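Local atomic coordinates of 2-hydroxyhepta-2,4-diene-1,7-dioate isomerase (Corynebacterium glutamicum, PDB entry 4DBF), a protein that probably acts as a metal-dependent lyase or isomerase of the fumarylacetoacetate hydrolase (FAH) family, with oxaloacetate decarboxylase activity linked to it. Residues Pro113-Thr118 / Gly185-Gly190. Residues are numbered along the deposited sequence; the frame is centred on the assembly and turned at random.
Sequences PPTAVT and GIDTFG
A short parallel beta bridge between Val117 and Gly190 joins strand 117-118 to the start of strand 190-197 in the FAH-family domain, their CA atoms 4.4 Å apart. Two backbone bonds define it: Gly190 N donates to Ala116 O at 2.9 Å, and Thr118 N to Gly190 O at 3.3 Å with a straighter N-H...O angle of 163°. Gly190 O also receives a CA-H...O contact from Val117 CA at 3.4 Å, with an angle of 160° at the hydrogen. Thr118 also has a backbone hydrogen bond to Ile192 of strand 190-197, and Gly190 lies near the magnesium ligand Asp167.

Before the bridge, a type II turn from Ile186 to Phe189 faces the 3-10 segment 114-116. Ala116 CB meets Ile186 O at 3.7 Å. Pro113 CD presses on Gly185 CA at 3.5 Å, tighter than usual for carbon, and Pro113 CG lies 3.4 Å from Gly185 O. With CG beside the backbone N and anti to the carbonyl carbon (chi1 -72°), the Asp187 carboxylate meets Thr115 through a water; OD2 forms a salt bridge to Lys148 and a hydrogen bond to Thr247, both of the second subunit. Two waters bridge the segments. One donates to Thr115 O and Val117 O, with a weak bond from Thr188 N; the other accepts from Thr115 OG1 and donates to Gly185 O and, at 2.7 Å, to Asp187 OD1.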
loop_
_atom_site.group_PDB
_atom_site.type_symbol
_atom_site.label_atom_id
_atom_site.label_comp_id
_atom_site.label_asym_id
_atom_site.label_seq_id
_atom_site.Cartn_x
_atom_site.Cartn_y
_atom_site.Cartn_z
ATOM N N PRO A 113 2.459 3.815 2.198
ATOM C CA PRO A 113 1.259 4.010 1.418
ATOM C C PRO A 113 1.488 5.086 0.378
ATOM O O PRO A 113 2.284 5.940 0.625
ATOM C CB PRO A 113 0.282 4.496 2.454
ATOM C CG PRO A 113 1.100 5.297 3.356
ATOM C CD PRO A 113 2.406 4.590 3.440
ATOM N N PRO A 114 0.783 5.019 -0.747
ATOM C CA PRO A 114 0.921 5.998 -1.833
ATOM C C PRO A 114 0.680 7.444 -1.418
ATOM O O PRO A 114 1.217 8.369 -1.949
ATOM C CB PRO A 114 -0.146 5.565 -2.827
ATOM C CG PRO A 114 -0.361 4.151 -2.548
ATOM C CD PRO A 114 -0.149 3.960 -1.091
ATOM N N THR A 115 -0.148 7.578 -0.418
ATOM C CA THR A 115 -0.452 8.833 0.182
ATOM C C THR A 115 0.719 9.489 0.913
ATOM O O THR A 115 0.674 10.623 1.204
ATOM C CB THR A 115 -1.657 8.701 1.118
ATOM O OG1 THR A 115 -1.553 7.519 1.874
ATOM C CG2 THR A 115 -2.885 8.637 0.318
ATOM N N ALA A 116 1.768 8.746 1.179
ATOM C CA ALA A 116 2.957 9.306 1.789
ATOM C C ALA A 116 3.824 10.053 0.788
ATOM O O ALA A 116 4.582 10.879 1.124
ATOM C CB ALA A 116 3.761 8.236 2.477
ATOM N N VAL A 117 3.683 9.686 -0.453
ATOM C CA VAL A 117 4.501 10.194 -1.523
ATOM C C VAL A 117 4.287 11.681 -1.730
ATOM O O VAL A 117 3.207 12.145 -1.736
ATOM C CB VAL A 117 4.256 9.429 -2.829
ATOM C CG1 VAL A 117 5.068 10.037 -3.935
ATOM C CG2 VAL A 117 4.592 7.970 -2.645
ATOM N N THR A 118 5.380 12.396 -1.862
ATOM C CA THR A 118 5.381 13.776 -2.296
ATOM C C THR A 118 6.583 14.089 -3.207
ATOM O O THR A 118 7.415 13.253 -3.431
ATOM C CB THR A 118 5.266 14.764 -1.106
ATOM O OG1 THR A 118 4.940 16.060 -1.568
ATOM C CG2 THR A 118 6.543 14.860 -0.381
ATOM N N GLY A 185 4.546 6.256 7.297
ATOM C CA GLY A 185 3.411 6.248 6.352
ATOM C C GLY A 185 2.521 7.487 6.487
ATOM O O GLY A 185 1.544 7.624 5.750
ATOM N N ILE A 186 2.920 8.410 7.368
ATOM C CA ILE A 186 2.197 9.714 7.531
ATOM C C ILE A 186 2.278 10.472 6.172
ATOM O O ILE A 186 3.307 10.417 5.480
ATOM C CB ILE A 186 2.798 10.490 8.704
ATOM C CG1 ILE A 186 2.305 9.824 10.006
ATOM C CG2 ILE A 186 2.340 11.971 8.757
ATOM C CD1 ILE A 186 3.180 10.095 11.293
ATOM N N ASP A 187 1.207 11.123 5.752
ATOM C CA ASP A 187 1.224 11.931 4.550
ATOM C C ASP A 187 2.526 12.775 4.487
ATOM O O ASP A 187 2.906 13.351 5.439
ATOM C CB ASP A 187 0.023 12.881 4.495
ATOM C CG ASP A 187 -1.300 12.209 4.230
ATOM O OD1 ASP A 187 -1.400 11.028 4.092
ATOM O OD2 ASP A 187 -2.278 12.934 4.208
ATOM N N THR A 188 3.136 12.829 3.323
ATOM C CA THR A 188 4.372 13.550 3.004
ATOM C C THR A 188 5.692 12.892 3.506
ATOM O O THR A 188 6.777 13.409 3.223
ATOM C CB THR A 188 4.423 15.092 3.373
ATOM O OG1 THR A 188 4.625 15.206 4.788
ATOM C CG2 THR A 188 3.142 15.873 2.872
ATOM N N PHE A 189 5.573 11.718 4.163
ATOM C CA PHE A 189 6.770 11.089 4.703
ATOM C C PHE A 189 7.512 10.255 3.627
ATOM O O PHE A 189 8.442 9.534 3.960
ATOM C CB PHE A 189 6.383 10.189 5.887
ATOM C CG PHE A 189 6.328 10.924 7.156
ATOM C CD1 PHE A 189 6.042 12.297 7.145
ATOM C CD2 PHE A 189 6.677 10.283 8.359
ATOM C CE1 PHE A 189 6.038 13.018 8.359
ATOM C CE2 PHE A 189 6.668 10.974 9.567
ATOM C CZ PHE A 189 6.317 12.348 9.591
ATOM N N GLY A 190 7.117 10.382 2.350
ATOM C CA GLY A 190 7.906 9.754 1.272
ATOM C C GLY A 190 8.233 10.713 0.113
ATOM O O GLY A 190 7.871 10.424 -1.037
HETATM O O HOH W 1 -0.002 8.763 3.905
HETATM O O HOH W 2 2.075 13.165 0.522
#